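Local coordinates for protein putative ferredoxin (Hydrogenobacter thermophilus, PDB 7M1O) that binds a [4Fe-4S] cluster and, as a small bacterial-type ferredoxin, probably carries electrons between redox partners, at residues Val25-Asn28 / Ala34-Val37; Val36-Pro39 / Trp44-Val47. One frame throughout, in Å; residues are numbered along the deposited sequence.

Contact 1: residues Val25-Asn28 / Ala34-Val37. With SF4 (iron/sulfur cluster), chain C.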
loop_
_atom_site.group_PDB
_atom_site.type_symbol
_atom_site.label_atom_id
_atom_site.label_comp_id
_atom_site.label_asym_id
_atom_site.label_seq_id
_atom_site.Cartn_x
_atom_site.Cartn_y
_atom_site.Cartn_z
ATOM N N VAL A 25 -6.937 0.185 2.182
ATOM C CA VAL A 25 -6.048 0.329 1.031
ATOM C C VAL A 25 -5.229 -0.932 0.753
ATOM O O VAL A 25 -5.025 -1.292 -0.405
ATOM C CB VAL A 25 -5.080 1.518 1.229
ATOM C CG1 VAL A 25 -4.124 1.655 0.046
ATOM C CG2 VAL A 25 -5.864 2.804 1.417
ATOM N N TYR A 26 -4.760 -1.594 1.807
ATOM C CA TYR A 26 -3.881 -2.754 1.658
ATOM C C TYR A 26 -4.475 -4.013 2.278
ATOM O O TYR A 26 -5.244 -3.943 3.235
ATOM C CB TYR A 26 -2.518 -2.469 2.293
ATOM C CG TYR A 26 -1.904 -1.167 1.839
ATOM C CD1 TYR A 26 -1.202 -1.087 0.645
ATOM C CD2 TYR A 26 -2.030 -0.016 2.603
ATOM C CE1 TYR A 26 -0.640 0.103 0.226
ATOM C CE2 TYR A 26 -1.472 1.176 2.193
ATOM C CZ TYR A 26 -0.779 1.231 1.005
ATOM O OH TYR A 26 -0.227 2.419 0.598
ATOM N N LYS A 27 -4.105 -5.162 1.722
ATOM C CA LYS A 27 -4.541 -6.449 2.245
ATOM C C LYS A 27 -3.433 -7.482 2.110
ATOM O O LYS A 27 -2.553 -7.359 1.257
ATOM C CB LYS A 27 -5.793 -6.939 1.513
ATOM C CG LYS A 27 -5.539 -7.349 0.066
ATOM C CD LYS A 27 -6.827 -7.681 -0.673
ATOM C CE LYS A 27 -6.540 -8.062 -2.119
ATOM N NZ LYS A 27 -7.778 -8.236 -2.936
ATOM N N ASN A 28 -3.478 -8.494 2.967
ATOM C CA ASN A 28 -2.639 -9.669 2.811
ATOM C C ASN A 28 -3.079 -10.394 1.540
ATOM O O ASN A 28 -4.238 -10.794 1.423
ATOM C CB ASN A 28 -2.755 -10.568 4.047
ATOM C CG ASN A 28 -1.821 -11.764 4.006
ATOM O OD1 ASN A 28 -1.405 -12.215 2.940
ATOM N ND2 ASN A 28 -1.499 -12.294 5.179
ATOM N N ALA A 34 1.903 -8.074 0.992
ATOM C CA ALA A 34 0.823 -7.106 0.860
ATOM C C ALA A 34 0.544 -6.767 -0.600
ATOM O O ALA A 34 1.411 -6.909 -1.462
ATOM C CB ALA A 34 1.158 -5.841 1.632
ATOM N N GLU A 35 -0.682 -6.329 -0.864
ATOM C CA GLU A 35 -1.054 -5.771 -2.159
ATOM C C GLU A 35 -2.189 -4.785 -1.934
ATOM O O GLU A 35 -2.927 -4.904 -0.955
ATOM C CB GLU A 35 -1.474 -6.868 -3.144
ATOM C CG GLU A 35 -2.712 -7.654 -2.725
ATOM C CD GLU A 35 -3.111 -8.706 -3.745
ATOM O OE1 GLU A 35 -4.031 -9.501 -3.453
ATOM O OE2 GLU A 35 -2.508 -8.739 -4.839
ATOM N N VAL A 36 -2.325 -3.802 -2.818
ATOM C CA VAL A 36 -3.434 -2.866 -2.705
ATOM C C VAL A 36 -4.722 -3.633 -2.965
ATOM O O VAL A 36 -4.718 -4.641 -3.670
ATOM C CB VAL A 36 -3.313 -1.676 -3.678
ATOM C CG1 VAL A 36 -2.057 -0.866 -3.374
ATOM C CG2 VAL A 36 -3.322 -2.148 -5.122
ATOM N N VAL A 37 -5.790 -3.166 -2.379
ATOM C CA VAL A 37 -7.025 -3.869 -2.466
ATOM C C VAL A 37 -7.629 -3.773 -3.861
ATOM O O VAL A 37 -8.064 -4.758 -4.370
ATOM C CB VAL A 37 -7.951 -3.474 -1.337
ATOM C CG1 VAL A 37 -7.360 -3.914 -0.018
ATOM C CG2 VAL A 37 -8.215 -1.989 -1.316
HETATM FE FE1 SF4 C . 5.150 -5.484 3.163
HETATM FE FE2 SF4 C . 5.844 -2.885 3.653
HETATM FE FE3 SF4 C . 5.164 -4.529 5.724
HETATM FE FE4 SF4 C . 3.243 -3.701 3.963
HETATM S S1 SF4 C . 4.447 -2.394 5.387
HETATM S S2 SF4 C . 3.552 -5.815 4.756
HETATM S S3 SF4 C . 4.445 -3.642 2.023
HETATM S S4 SF4 C . 6.959 -4.753 4.336
HETATM O O HOH W 1 -10.226 -7.232 -3.813
#

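Contact 2: residues Val36-Pro39 / Trp44-Val47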
loop_
_atom_site.group_PDB
_atom_site.type_symbol
_atom_site.label_atom_id
_atom_site.label_comp_id
_atom_site.label_asym_id
_atom_site.label_seq_id
_atom_site.Cartn_x
_atom_site.Cartn_y
_atom_site.Cartn_z
ATOM N N VAL A 36 -2.325 -3.802 -2.818
ATOM C CA VAL A 36 -3.434 -2.866 -2.705
ATOM C C VAL A 36 -4.722 -3.633 -2.965
ATOM O O VAL A 36 -4.718 -4.641 -3.670
ATOM C CB VAL A 36 -3.313 -1.676 -3.678
ATOM C CG1 VAL A 36 -2.057 -0.866 -3.374
ATOM C CG2 VAL A 36 -3.322 -2.148 -5.122
ATOM N N VAL A 37 -5.790 -3.166 -2.379
ATOM C CA VAL A 37 -7.025 -3.869 -2.466
ATOM C C VAL A 37 -7.629 -3.773 -3.861
ATOM O O VAL A 37 -8.064 -4.758 -4.370
ATOM C CB VAL A 37 -7.951 -3.474 -1.337
ATOM C CG1 VAL A 37 -7.360 -3.914 -0.018
ATOM C CG2 VAL A 37 -8.215 -1.989 -1.316
ATOM N N SER A 38 -7.613 -2.598 -4.441
ATOM C CA SER A 38 -8.120 -2.388 -5.775
ATOM C C SER A 38 -7.170 -1.732 -6.770
ATOM O O SER A 38 -7.168 -0.551 -6.938
ATOM C CB SER A 38 -9.334 -1.556 -5.623
ATOM O OG SER A 38 -9.165 -0.685 -4.572
ATOM N N PRO A 39 -6.393 -2.550 -7.414
ATOM C CA PRO A 39 -5.386 -2.114 -8.386
ATOM C C PRO A 39 -5.910 -1.994 -9.812
ATOM O O PRO A 39 -6.846 -2.698 -10.189
ATOM C CB PRO A 39 -4.338 -3.220 -8.306
ATOM C CG PRO A 39 -5.140 -4.442 -8.012
ATOM C CD PRO A 39 -6.300 -3.998 -7.152
ATOM N N TRP A 44 -1.621 0.111 -9.779
ATOM C CA TRP A 44 -1.815 1.245 -8.882
ATOM C C TRP A 44 -3.238 1.289 -8.339
ATOM O O TRP A 44 -4.185 0.932 -9.037
ATOM C CB TRP A 44 -1.513 2.565 -9.596
ATOM C CG TRP A 44 -0.074 2.774 -9.962
ATOM C CD1 TRP A 44 0.517 2.475 -11.153
ATOM C CD2 TRP A 44 0.947 3.346 -9.138
ATOM N NE1 TRP A 44 1.845 2.820 -11.122
ATOM C CE2 TRP A 44 2.136 3.356 -9.896
ATOM C CE3 TRP A 44 0.975 3.846 -7.833
ATOM C CZ2 TRP A 44 3.337 3.848 -9.392
ATOM C CZ3 TRP A 44 2.169 4.333 -7.334
ATOM C CH2 TRP A 44 3.334 4.329 -8.112
ATOM N N MET A 45 -3.373 1.733 -7.092
ATOM C CA MET A 45 -4.680 1.985 -6.492
ATOM C C MET A 45 -4.817 3.457 -6.130
ATOM O O MET A 45 -3.963 4.019 -5.444
ATOM C CB MET A 45 -4.889 1.125 -5.241
ATOM C CG MET A 45 -6.153 1.483 -4.464
ATOM S SD MET A 45 -6.451 0.435 -3.031
ATOM C CE MET A 45 -7.812 1.314 -2.261
ATOM N N MET A 46 -5.898 4.077 -6.592
ATOM C CA MET A 46 -6.206 5.450 -6.229
ATOM C C MET A 46 -6.710 5.494 -4.791
ATOM O O MET A 46 -7.544 4.681 -4.394
ATOM C CB MET A 46 -7.247 6.031 -7.185
ATOM C CG MET A 46 -6.838 5.991 -8.649
ATOM S SD MET A 46 -5.315 6.894 -8.993
ATOM C CE MET A 46 -5.742 8.556 -8.461
ATOM N N VAL A 47 -6.196 6.444 -4.017
ATOM C CA VAL A 47 -6.494 6.529 -2.592
ATOM C C VAL A 47 -7.605 7.541 -2.318
ATOM O O VAL A 47 -7.560 8.660 -2.831
ATOM C CB VAL A 47 -5.241 6.932 -1.788
ATOM C CG1 VAL A 47 -5.524 6.891 -0.292
ATOM C CG2 VAL A 47 -4.078 6.020 -2.132
#

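Contact 1: residues Val25-Asn28 / Ala34-Val37
The carbonyl oxygen of V25 is gripped by the start of the turn that leaves the opposite strand: V37 N donates a hydrogen bond to V25 O over 2.8 Å, its donor tilted 35° from the carbonyl plane. V36 CA adds a CH···O contact to V25 O at 3.2 Å, and both methyls of V37 lie against the same oxygen. The V37-V25 hydrogen bond lies just beyond the open end of a small antiparallel β-hairpin, strands 26-28 and 34-36, which flanks the iron-sulfur cluster. In its middle K27 and E35 form a hydrogen-bonded pair, K27 N to E35 O at 2.9 Å and E35 N to K27 O at 3.0 Å.

The two side chains of that pair leave the same face, which is partly open to solvent and so suits charged residues. K27 CG lies between its backbone N and carbonyl carbon (chi1 70°), and from there the extended chain runs across V37 CG1 and E35. K27 CE comes to 3.2 Å from E35 OE1, whereas K27 NZ is 4.0 Å from E35 OE1, a long salt bridge; NZ also donates to a water that bonds weakly to V37 O.

The non-hydrogen-bonded pair Y26 and V36 diverges from this face toward the protein interior, where the ring of Y26, with V25 CG1 over the centre of one face, meets V36 CG1 obliquely. The Y26 hydroxyl is hydrogen-bonded to T5 OG1, tying the hairpin to strand 3-7, while helix 52-61 packs on Y26 through V55 and V58. Small A34 suits the cluster wall near the ligand cysteines C12 and C18, since a single methyl allows close approach: A34 CB lies 3.8 Å from the cluster iron FE4.

Contact 2: residues Val36-Pro39 / Trp44-Val47
The loop that leaves the hairpin strand 34-36 folds back here on strand 45-47, so that the side chain of M45 fills the bend made by V36, V37 and S38. Its long unbranched chain suits this place because it can thread along the curve: CG stands anti to the backbone N (chi1 172°), and the remaining torsions are extended too, which lays CB, CG, SD and CE past three consecutive residues. At the base V36 CB, its bond from CA directed at M45, lies 3.6 Å from M45 CB. Further out V37 CG2 meets M45 SD at 3.5 Å and fits tightly against the terminal methyl.

S38 brings two polar atoms, N and OG, to one side of the thioether. S38 N gives a weak but nearly straight hydrogen bond to M45 SD, 3.5 Å long with 169° at the hydrogen, and S38 OG lies 3.3 Å from M45 SD. Sulfur, being large and polarisable, accepts such neighbours while still packing as an apolar group. On the backbone side S38 O rests 3.3 Å from M45 CB. P39, whose nitrogen carries no hydrogen, meets the other segment through carbon instead: P39 CA makes a CH···O contact of 3.3 Å to W44 O.

W44 CB is directed away from the loop, and its side chain packs on I68 and E70 of strand 67-71 and makes a cation-pi contact with R4. M45 and V47 join strand 3-7 by backbone hydrogen bonds with T5 and L3, which places this loop beside an edge strand of the three-stranded antiparallel sheet.

Overall arrangement
Contact 1 and contact 2 share V36 and V37, the end of one hairpin strand and the start of the loop that follows. Contact 1 binds two strands by regular backbone hydrogen bonds, buries V25, Y26 and V36 among strand 3-7, helix 52-61 and M45, brings A34 to the cluster, and has charges on its outer face. Contact 2 lacks such pairing: apart from a weak bond to sulfur it relies on side-chain packing and CH···O contacts, and its loop residues S38 and P39 are exposed. It lies farther from the cluster. M45 joins the two, since its SD also packs 3.5 Å from V25 O, linking the hairpin with the three-stranded sheet.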